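Local atomic coordinates of Fe-superoxide dismutase homolog (Plasmodium berghei, PDB entry 2A03), a protein that probably converts superoxide radicals into hydrogen peroxide and molecular oxygen at a metal centre, as a member of the iron/manganese superoxide dismutase family. Residues 82-85 with 86-90; 100-103 with 104-108; 112-115 with 116-120. All coordinates share one frame; numbering follows the deposited sequence. Where two conformers were deposited one is given.

Contact 1: 82-85 with 86-90; sequences HSFY and WDSMG. With MN (manganese (II) ion), chain C.
Y85 and M89 meet where helix 70-87, the second long helix of the alpha-hairpin domain of iron/manganese superoxide dismutases, runs out into a loop. The methionine chain bends at its last torsion (chi3 -65°) and brings CE over one face of the tyrosine ring, 3.6 Å from M89 CE to the centroid of the Y85 ring, a CH-pi contact; the sulfur follows obliquely, which makes the pair a Met-aromatic contact. W86 also meets the phenol ring, its CZ3 3.6 Å from Y85 CE2, with the two ring planes at 52°, neither stacked nor edge to face. Beyond these packing contacts, Y85 OH bonds to the hydroxyl of Y183 and W86 NE1 to H40 ND1, so both aromatic side chains are pinned at their polar ends as well.

One turn earlier, H82 belongs to the metal site. With CG anti to the carbonyl carbon (chi1 -76°), the imidazole swings off the helix toward the metal, where NE2 binds the manganese ion at 2.1 Å; H35, D166, H170 and a water complete the shell. ND1 is held by the backbone oxygen of Q78, which fixes the rotation of the imidazole. H82 O accepts the backbone N-H of W86, while the indole face lies over that same oxygen. S88 folds back: its OG, which also bonds to T164 N on strand 160-166, donates to F84 O at 2.8 Å from above the carbonyl plane.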
ATOM      1  N   HIS A  82      -0.415  13.569   6.039  1.00 29.03           N
ATOM      2  CA  HIS A  82      -1.088  14.175   4.888  1.00 29.41           C
ATOM      3  C   HIS A  82      -1.091  15.682   4.939  1.00 29.52           C
ATOM      4  O   HIS A  82      -0.834  16.322   3.933  1.00 30.03           O
ATOM      5  CB  HIS A  82      -2.501  13.652   4.725  1.00 28.76           C
ATOM      6  CG  HIS A  82      -2.533  12.281   4.150  1.00 27.50           C
ATOM      7  ND1 HIS A  82      -2.387  11.153   4.928  1.00 23.81           N
ATOM      8  CD2 HIS A  82      -2.621  11.857   2.868  1.00 23.53           C
ATOM      9  CE1 HIS A  82      -2.401  10.088   4.146  1.00 26.89           C
ATOM     10  NE2 HIS A  82      -2.530  10.489   2.891  1.00 25.89           N
ATOM     11  N   SER A  83      -1.339  16.244   6.111  1.00 29.56           N
ATOM     12  CA  SER A  83      -1.207  17.688   6.277  1.00 31.08           C
ATOM     13  C   SER A  83       0.201  18.166   5.916  1.00 30.66           C
ATOM     14  O   SER A  83       0.358  19.226   5.320  1.00 30.60           O
ATOM     15  CB  SER A  83      -1.589  18.114   7.704  1.00 31.64           C
ATOM     16  OG  SER A  83      -2.972  17.869   7.911  1.00 32.81           O
ATOM     17  N   PHE A  84       1.215  17.377   6.275  1.00 30.52           N
ATOM     18  CA  PHE A  84       2.596  17.732   5.971  1.00 30.98           C
ATOM     19  C   PHE A  84       2.877  17.632   4.475  1.00 31.23           C
ATOM     20  O   PHE A  84       3.625  18.432   3.910  1.00 30.45           O
ATOM     21  CB  PHE A  84       3.560  16.856   6.761  1.00 30.91           C
ATOM     22  CG  PHE A  84       4.918  17.472   6.944  1.00 30.53           C
ATOM     23  CD1 PHE A  84       5.117  18.471   7.893  1.00 33.27           C
ATOM     24  CD2 PHE A  84       5.990  17.067   6.174  1.00 30.03           C
ATOM     25  CE1 PHE A  84       6.369  19.051   8.079  1.00 32.42           C
ATOM     26  CE2 PHE A  84       7.236  17.639   6.341  1.00 32.96           C
ATOM     27  CZ  PHE A  84       7.431  18.633   7.305  1.00 33.23           C
ATOM     28  N   TYR A  85       2.241  16.650   3.843  1.00 32.07           N
ATOM     29  CA  TYR A  85       2.329  16.442   2.400  1.00 32.29           C
ATOM     30  C   TYR A  85       1.677  17.599   1.607  1.00 32.90           C
ATOM     31  O   TYR A  85       2.249  18.111   0.631  1.00 33.06           O
ATOM     32  CB  TYR A  85       1.732  15.045   2.093  1.00 32.17           C
ATOM     33  CG  TYR A  85       1.502  14.659   0.648  1.00 31.53           C
ATOM     34  CD1 TYR A  85       2.570  14.401  -0.211  1.00 30.52           C
ATOM     35  CD2 TYR A  85       0.209  14.494   0.155  1.00 30.72           C
ATOM     36  CE1 TYR A  85       2.360  14.037  -1.534  1.00 30.38           C
ATOM     37  CE2 TYR A  85      -0.012  14.098  -1.166  1.00 31.12           C
ATOM     38  CZ  TYR A  85       1.066  13.866  -2.000  1.00 32.39           C
ATOM     39  OH  TYR A  85       0.859  13.494  -3.316  1.00 33.21           O
ATOM     40  N   TRP A  86       0.501  18.056   2.025  1.00 33.38           N
ATOM     41  CA  TRP A  86      -0.106  19.174   1.316  1.00 33.33           C
ATOM     42  C   TRP A  86       0.770  20.422   1.449  1.00 32.42           C
ATOM     43  O   TRP A  86       0.941  21.176   0.483  1.00 31.22           O
ATOM     44  CB  TRP A  86      -1.544  19.463   1.794  1.00 34.09           C
ATOM     45  CG  TRP A  86      -2.415  18.239   1.754  1.00 35.12           C
ATOM     46  CD1 TRP A  86      -3.121  17.705   2.792  1.00 34.66           C
ATOM     47  CD2 TRP A  86      -2.667  17.395   0.620  1.00 34.18           C
ATOM     48  NE1 TRP A  86      -3.802  16.595   2.371  1.00 35.71           N
ATOM     49  CE2 TRP A  86      -3.522  16.366   1.052  1.00 33.01           C
ATOM     50  CE3 TRP A  86      -2.251  17.411  -0.719  1.00 35.95           C
ATOM     51  CZ2 TRP A  86      -3.956  15.362   0.215  1.00 33.17           C
ATOM     52  CZ3 TRP A  86      -2.694  16.421  -1.557  1.00 35.06           C
ATOM     53  CH2 TRP A  86      -3.538  15.404  -1.088  1.00 34.90           C
ATOM     54  N   ASP A  87       1.315  20.637   2.642  1.00 32.35           N
ATOM     55  CA  ASP A  87       2.169  21.802   2.891  1.00 32.26           C
ATOM     56  C   ASP A  87       3.507  21.708   2.168  1.00 30.60           C
ATOM     57  O   ASP A  87       4.144  22.716   1.931  1.00 29.53           O
ATOM     58  CB  ASP A  87       2.407  22.012   4.397  1.00 33.35           C
ATOM     59  CG  ASP A  87       1.138  22.364   5.158  1.00 33.99           C
ATOM     60  OD1 ASP A  87       0.135  22.697   4.518  1.00 40.06           O
ATOM     61  OD2 ASP A  87       1.138  22.296   6.403  1.00 36.07           O
ATOM     62  N   SER A  88       3.917  20.491   1.831  1.00 30.52           N
ATOM     63  CA  SER A  88       5.154  20.249   1.107  1.00 30.94           C
ATOM     64  C   SER A  88       5.015  20.553  -0.383  1.00 30.55           C
ATOM     65  O   SER A  88       6.003  20.518  -1.127  1.00 29.53           O
ATOM     66  CB  SER A  88       5.607  18.792   1.297  1.00 30.80           C
ATOM     67  OG  SER A  88       6.140  18.562   2.598  1.00 33.21           O
ATOM     68  N   MET A  89       3.794  20.871  -0.809  1.00 31.08           N
ATOM     69  CA  MET A  89       3.514  21.156  -2.206  1.00 32.36           C
ATOM     70  C   MET A  89       2.771  22.461  -2.362  1.00 32.63           C
ATOM     71  O   MET A  89       2.284  23.029  -1.399  1.00 34.61           O
ATOM     72  CB  MET A  89       2.669  20.040  -2.822  1.00 32.40           C
ATOM     73  CG  MET A  89       3.362  18.702  -2.877  1.00 33.56           C
ATOM     74  SD  MET A  89       2.326  17.465  -3.690  1.00 32.85           S
ATOM     75  CE  MET A  89       0.958  17.342  -2.556  1.00 33.44           C
ATOM     76  N   GLY A  90       2.662  22.914  -3.597  1.00 33.03           N
ATOM     77  CA  GLY A  90       1.926  24.138  -3.900  1.00 33.20           C
ATOM     78  C   GLY A  90       1.983  24.519  -5.377  1.00 33.07           C
ATOM     79  O   GLY A  90       2.781  23.967  -6.157  1.00 30.92           O
TER
HETATM   80 MN    MN C 200      -2.060   9.487   1.134  1.00 25.32          MN
HETATM   81  O   HOH W   1      -0.992   7.975   2.518  1.00 28.56           O

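Contact 2: 100-103 with 104-108; sequences EIKE and KIQED
This is a local contact along one helix, 100-109, at the periphery of the C-terminal domain and away from the metal site, with an apolar side turned to the fold and a charged side turned outward. The backbone follows the regular i to i+4 pattern, from K104 N to E100 O through E107 N to E103 O. On the inner side I101 CG1 approaches I105 CD1 at 3.8 Å, and both isoleucines also pack on W193 and L142, so the helix rests against helix 193-204 and strand 142-148.

On the outer side K102 reaches Q106. The lysine chain is extended until its last torsion, where a bend (chi4 -84°) turns NZ onto the amide: NZ donates to Q106 OE1 at 2.7 Å, reaching a lone pair within the plane of the amide carbonyl. Q106 NE2 donates to a water that in turn donates to E103 O at 2.7 Å. K104 bonds to the backbone oxygen of N140 and forms a salt bridge to D108, in which the hydrogen bond from K104 NZ to D108 OD2 is weak at 3.4 Å. With OE1 and NE2 both engaged, the Q106 amide is held against rotation, and the nearby ammonium would probably polarise its carbonyl.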
ATOM      1  N   GLU A 100      17.846  29.227   2.318  1.00 34.06           N
ATOM      2  CA  GLU A 100      18.702  28.428   3.167  1.00 34.24           C
ATOM      3  C   GLU A 100      18.702  26.964   2.720  1.00 34.30           C
ATOM      4  O   GLU A 100      19.743  26.290   2.764  1.00 34.15           O
ATOM      5  CB  GLU A 100      18.265  28.537   4.629  1.00 35.84           C
ATOM      6  CG  GLU A 100      18.338  29.961   5.238  1.00 38.22           C
ATOM      7  CD  GLU A 100      19.759  30.460   5.500  1.00 43.88           C
ATOM      8  OE1 GLU A 100      20.714  29.658   5.386  1.00 45.63           O
ATOM      9  OE2 GLU A 100      19.915  31.665   5.838  1.00 45.68           O
ATOM     10  N   ILE A 101      17.547  26.486   2.269  1.00 33.48           N
ATOM     11  CA  ILE A 101      17.415  25.084   1.879  1.00 32.79           C
ATOM     12  C   ILE A 101      18.307  24.764   0.675  1.00 31.20           C
ATOM     13  O   ILE A 101      18.872  23.694   0.611  1.00 30.99           O
ATOM     14  CB  ILE A 101      15.910  24.641   1.641  1.00 33.12           C
ATOM     15  CG1 ILE A 101      15.797  23.108   1.602  1.00 33.28           C
ATOM     16  CG2 ILE A 101      15.323  25.219   0.359  1.00 32.42           C
ATOM     17  CD1 ILE A 101      16.230  22.436   2.904  1.00 33.31           C
ATOM     18  N   LYS A 102      18.464  25.705  -0.252  1.00 31.05           N
ATOM     19  CA  LYS A 102      19.419  25.539  -1.327  1.00 31.03           C
ATOM     20  C   LYS A 102      20.839  25.327  -0.798  1.00 31.42           C
ATOM     21  O   LYS A 102      21.477  24.346  -1.158  1.00 31.47           O
ATOM     22  CB  LYS A 102      19.384  26.710  -2.299  1.00 30.53           C
ATOM     23  CG  LYS A 102      20.431  26.592  -3.404  1.00 30.24           C
ATOM     24  CD  LYS A 102      20.286  27.675  -4.434  1.00 30.95           C
ATOM     25  CE  LYS A 102      21.230  27.477  -5.636  1.00 29.47           C
ATOM     26  NZ  LYS A 102      22.605  28.001  -5.424  1.00 28.91           N
ATOM     27  N   GLU A 103      21.331  26.244   0.037  1.00 32.09           N
ATOM     28  CA  GLU A 103      22.651  26.101   0.656  1.00 32.65           C
ATOM     29  C   GLU A 103      22.811  24.747   1.333  1.00 31.64           C
ATOM     30  O   GLU A 103      23.811  24.055   1.143  1.00 30.87           O
ATOM     31  CB  GLU A 103      22.898  27.160   1.740  1.00 32.76           C
ATOM     32  CG  GLU A 103      22.694  28.602   1.328  1.00 37.41           C
ATOM     33  CD  GLU A 103      23.363  29.595   2.282  1.00 37.27           C
ATOM     34  OE1 GLU A 103      24.310  29.212   3.006  1.00 44.24           O
ATOM     35  OE2 GLU A 103      22.967  30.773   2.279  1.00 43.16           O
ATOM     36  N   LYS A 104      21.824  24.416   2.161  1.00 31.76           N
ATOM     37  CA  LYS A 104      21.824  23.222   3.000  1.00 31.45           C
ATOM     38  C   LYS A 104      21.848  21.918   2.181  1.00 31.22           C
ATOM     39  O   LYS A 104      22.615  20.999   2.486  1.00 32.19           O
ATOM     40  CB  LYS A 104      20.598  23.257   3.919  1.00 31.69           C
ATOM     41  CG  LYS A 104      20.655  22.304   5.094  1.00 32.24           C
ATOM     42  CD  LYS A 104      21.698  22.732   6.126  1.00 32.47           C
ATOM     43  CE  LYS A 104      21.606  21.829   7.358  1.00 33.69           C
ATOM     44  NZ  LYS A 104      22.935  21.524   7.891  1.00 31.35           N
ATOM     45  N   ILE A 105      21.039  21.847   1.129  1.00 30.62           N
ATOM     46  CA  ILE A 105      21.050  20.681   0.230  1.00 30.32           C
ATOM     47  C   ILE A 105      22.385  20.563  -0.539  1.00 30.20           C
ATOM     48  O   ILE A 105      22.958  19.482  -0.653  1.00 28.00           O
ATOM     49  CB  ILE A 105      19.870  20.746  -0.755  1.00 30.20           C
ATOM     50  CG1 ILE A 105      18.559  20.529  -0.002  1.00 30.84           C
ATOM     51  CG2 ILE A 105      20.027  19.712  -1.875  1.00 30.44           C
ATOM     52  CD1 ILE A 105      17.302  20.601  -0.883  1.00 31.76           C
ATOM     53  N   GLN A 106      22.869  21.693  -1.049  1.00 29.66           N
ATOM     54  CA  GLN A 106      24.175  21.757  -1.693  1.00 29.91           C
ATOM     55  C   GLN A 106      25.270  21.193  -0.823  1.00 29.89           C
ATOM     56  O   GLN A 106      26.123  20.454  -1.293  1.00 29.88           O
ATOM     57  CB  GLN A 106      24.548  23.207  -2.017  1.00 29.11           C
ATOM     58  CG  GLN A 106      23.789  23.700  -3.186  1.00 29.22           C
ATOM     59  CD  GLN A 106      23.950  25.163  -3.453  1.00 29.55           C
ATOM     60  OE1 GLN A 106      23.372  25.636  -4.410  1.00 30.55           O
ATOM     61  NE2 GLN A 106      24.748  25.893  -2.635  1.00 26.09           N
ATOM     62  N   GLU A 107      25.258  21.583   0.440  1.00 29.79           N
ATOM     63  CA  GLU A 107      26.274  21.145   1.369  1.00 29.79           C
ATOM     64  C   GLU A 107      26.136  19.671   1.736  1.00 30.07           C
ATOM     65  O   GLU A 107      27.119  18.942   1.768  1.00 29.97           O
ATOM     66  CB  GLU A 107      26.202  21.988   2.636  1.00 29.29           C
ATOM     67  CG  GLU A 107      27.341  21.732   3.599  1.00 30.73           C
ATOM     68  CD  GLU A 107      28.725  21.961   2.967  1.00 32.65           C
ATOM     69  OE1 GLU A 107      28.863  22.858   2.097  1.00 31.49           O
ATOM     70  OE2 GLU A 107      29.667  21.240   3.356  1.00 32.11           O
ATOM     71  N   ASP A 108      24.910  19.238   2.020  1.00 30.72           N
ATOM     72  CA  ASP A 108      24.696  17.931   2.622  1.00 30.96           C
ATOM     73  C   ASP A 108      24.604  16.827   1.588  1.00 31.51           C
ATOM     74  O   ASP A 108      24.776  15.668   1.922  1.00 31.56           O
ATOM     75  CB  ASP A 108      23.447  17.961   3.510  1.00 31.04           C
ATOM     76  CG  ASP A 108      23.665  18.779   4.776  1.00 29.75           C
ATOM     77  OD1 ASP A 108      24.824  19.183   5.020  1.00 32.65           O
ATOM     78  OD2 ASP A 108      22.694  19.044   5.510  1.00 29.22           O
TER
HETATM   79  O   HOH W   2      25.906  25.451   0.129  1.00 41.38           O

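Contact 3: 112-115 with 116-120; sequences FNNF and KDQFS
K116 opens the second half of this two-and-a-half-turn piece of helix 112-125, a helix of the C-terminal domain of the iron/manganese superoxide dismutase fold that lays F115 and F119 on strand 142-148. Its backbone N donates to F112 O at 2.8 Å, and its side chain runs fully extended across the F112 ring: CB lies over one face, toward the rim, while K116 CD comes within 4.1 Å of F112 CE2. The lysine also makes a cation-pi contact with W188, so aromatic groups accompany both its aliphatic stem and its charged end.

D117 repeats the backbone bond, its N donating to N113 O. Next comes Q118, whose N-H is taken by N114 O; the two amide side chains lie close together.

F119 lies beside F115. In both residues CG is anti to the backbone N (chi1 -166° in F119, 163° in F115), which sends the rings off the helix side by side in the same direction. Their planes are nearly parallel, but the centroids of the F115 and F119 rings are 5.5 Å apart and the rings barely overlap; the nearer approach is F115 CE1 to F119 CB, 3.9 Å. Both phenylalanines touch I144 on the strand.

S120 turns its hydroxyl back toward the helix, although W188 NE1 also bonds to it. K116 O is thereby gripped twice, from opposite faces of its plane: by S120 N at 2.9 Å and by S120 OG at 2.7 Å.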
ATOM      1  N   PHE A 112      21.972  19.970  -5.672  1.00 30.54           N
ATOM      2  CA  PHE A 112      20.550  19.674  -5.781  1.00 31.15           C
ATOM      3  C   PHE A 112      20.287  18.397  -6.614  1.00 31.08           C
ATOM      4  O   PHE A 112      19.478  17.540  -6.233  1.00 30.65           O
ATOM      5  CB  PHE A 112      19.773  20.862  -6.358  1.00 31.21           C
ATOM      6  CG  PHE A 112      18.306  20.563  -6.576  1.00 31.54           C
ATOM      7  CD1 PHE A 112      17.521  20.102  -5.526  1.00 31.33           C
ATOM      8  CD2 PHE A 112      17.727  20.711  -7.834  1.00 31.27           C
ATOM      9  CE1 PHE A 112      16.168  19.804  -5.711  1.00 31.99           C
ATOM     10  CE2 PHE A 112      16.395  20.419  -8.033  1.00 31.96           C
ATOM     11  CZ  PHE A 112      15.603  19.968  -6.957  1.00 32.89           C
ATOM     12  N   ASN A 113      20.984  18.271  -7.741  1.00 31.43           N
ATOM     13  CA  ASN A 113      20.798  17.122  -8.630  1.00 31.76           C
ATOM     14  C   ASN A 113      21.078  15.784  -7.961  1.00 30.57           C
ATOM     15  O   ASN A 113      20.374  14.819  -8.214  1.00 29.51           O
ATOM     16  CB  ASN A 113      21.640  17.261  -9.897  1.00 32.73           C
ATOM     17  CG  ASN A 113      21.066  18.287 -10.888  1.00 36.50           C
ATOM     18  OD1 ASN A 113      19.872  18.632 -10.854  1.00 37.37           O
ATOM     19  ND2 ASN A 113      21.926  18.766 -11.792  1.00 38.19           N
ATOM     20  N   ASN A 114      22.091  15.732  -7.103  1.00 31.02           N
ATOM     21  CA  ASN A 114      22.413  14.499  -6.382  1.00 31.25           C
ATOM     22  C   ASN A 114      21.288  14.175  -5.387  1.00 31.51           C
ATOM     23  O   ASN A 114      20.807  13.043  -5.320  1.00 31.94           O
ATOM     24  CB  ASN A 114      23.771  14.587  -5.664  0.50 30.99           C
ATOM     25  CG  ASN A 114      24.206  13.246  -4.993  0.50 31.34           C
ATOM     26  OD1 ASN A 114      23.975  12.138  -5.512  0.50 26.94           O
ATOM     27  ND2 ASN A 114      24.862  13.368  -3.839  0.50 29.06           N
ATOM     28  N   PHE A 115      20.865  15.179  -4.624  1.00 31.40           N
ATOM     29  CA  PHE A 115      19.753  15.007  -3.711  1.00 31.67           C
ATOM     30  C   PHE A 115      18.525  14.503  -4.468  1.00 31.52           C
ATOM     31  O   PHE A 115      17.873  13.563  -4.050  1.00 30.74           O
ATOM     32  CB  PHE A 115      19.385  16.329  -3.012  1.00 31.84           C
ATOM     33  CG  PHE A 115      18.020  16.296  -2.394  1.00 31.30           C
ATOM     34  CD1 PHE A 115      17.734  15.393  -1.379  1.00 32.05           C
ATOM     35  CD2 PHE A 115      17.007  17.107  -2.866  1.00 30.76           C
ATOM     36  CE1 PHE A 115      16.465  15.329  -0.821  1.00 32.60           C
ATOM     37  CE2 PHE A 115      15.732  17.044  -2.321  1.00 31.58           C
ATOM     38  CZ  PHE A 115      15.458  16.169  -1.296  1.00 32.52           C
ATOM     39  N   LYS A 116      18.211  15.156  -5.583  1.00 32.07           N
ATOM     40  CA  LYS A 116      16.986  14.857  -6.320  1.00 32.60           C
ATOM     41  C   LYS A 116      16.983  13.424  -6.867  1.00 31.82           C
ATOM     42  O   LYS A 116      15.980  12.712  -6.786  1.00 30.92           O
ATOM     43  CB  LYS A 116      16.808  15.884  -7.436  1.00 33.12           C
ATOM     44  CG  LYS A 116      15.716  15.588  -8.412  1.00 33.31           C
ATOM     45  CD  LYS A 116      15.656  16.673  -9.459  1.00 34.91           C
ATOM     46  CE  LYS A 116      14.588  16.376 -10.487  1.00 35.90           C
ATOM     47  NZ  LYS A 116      14.604  17.417 -11.550  1.00 37.40           N
ATOM     48  N   ASP A 117      18.120  12.997  -7.393  1.00 31.95           N
ATOM     49  CA  ASP A 117      18.247  11.647  -7.918  1.00 32.28           C
ATOM     50  C   ASP A 117      18.159  10.614  -6.805  1.00 31.82           C
ATOM     51  O   ASP A 117      17.512   9.589  -6.964  1.00 30.94           O
ATOM     52  CB  ASP A 117      19.566  11.490  -8.675  1.00 32.99           C
ATOM     53  CG  ASP A 117      19.574  12.229  -9.997  1.00 35.45           C
ATOM     54  OD1 ASP A 117      18.505  12.719 -10.425  1.00 40.43           O
ATOM     55  OD2 ASP A 117      20.662  12.328 -10.614  1.00 39.03           O
ATOM     56  N   GLN A 118      18.816  10.868  -5.678  1.00 32.04           N
ATOM     57  CA  GLN A 118      18.727   9.951  -4.541  1.00 32.05           C
ATOM     58  C   GLN A 118      17.299   9.860  -4.006  1.00 31.48           C
ATOM     59  O   GLN A 118      16.802   8.770  -3.740  1.00 30.13           O
ATOM     60  CB  GLN A 118      19.662  10.366  -3.405  1.00 31.75           C
ATOM     61  CG  GLN A 118      21.119  10.198  -3.702  1.00 33.12           C
ATOM     62  CD  GLN A 118      22.008  10.616  -2.542  1.00 33.39           C
ATOM     63  OE1 GLN A 118      23.034  11.272  -2.745  1.00 35.94           O
ATOM     64  NE2 GLN A 118      21.602  10.274  -1.318  1.00 33.55           N
ATOM     65  N   PHE A 119      16.649  11.007  -3.830  1.00 32.75           N
ATOM     66  CA  PHE A 119      15.313  11.029  -3.233  1.00 32.38           C
ATOM     67  C   PHE A 119      14.294  10.349  -4.151  1.00 32.48           C
ATOM     68  O   PHE A 119      13.377   9.653  -3.692  1.00 30.77           O
ATOM     69  CB  PHE A 119      14.885  12.460  -2.941  1.00 34.11           C
ATOM     70  CG  PHE A 119      13.684  12.562  -2.033  1.00 33.89           C
ATOM     71  CD1 PHE A 119      13.603  11.814  -0.875  1.00 36.17           C
ATOM     72  CD2 PHE A 119      12.647  13.418  -2.331  1.00 37.82           C
ATOM     73  CE1 PHE A 119      12.490  11.909  -0.048  1.00 36.92           C
ATOM     74  CE2 PHE A 119      11.532  13.530  -1.482  1.00 36.65           C
ATOM     75  CZ  PHE A 119      11.462  12.783  -0.355  1.00 34.34           C
ATOM     76  N   SER A 120      14.467  10.568  -5.453  1.00 31.79           N
ATOM     77  CA  SER A 120      13.667   9.906  -6.473  1.00 31.32           C
ATOM     78  C   SER A 120      13.865   8.409  -6.419  1.00 30.76           C
ATOM     79  O   SER A 120      12.906   7.644  -6.548  1.00 30.12           O
ATOM     80  CB  SER A 120      14.071  10.411  -7.866  1.00 31.31           C
ATOM     81  OG  SER A 120      13.756  11.792  -8.019  1.00 30.14           O
TER

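From the N terminus the three contacts come in series, each a continuous stretch of chain, so none closes a long loop and none nests in or crosses another. Contact 1 lies in the last part of helix 70-87 and the loop after it and, through H82, ties the alpha-hairpin domain to the metal that D166 and H170 bind from the C-terminal domain. The chain then leads outward to contact 2, whose centre lies about 21 Å from that of contact 1. Contacts 2 and 3 sit on consecutive helices and touch directly, I105 CG2 packing 3.6 Å from F115 CB. Together these two helices cover strand 142-148, while contact 1 stays about 8 Å from contact 3 at the nearest atoms.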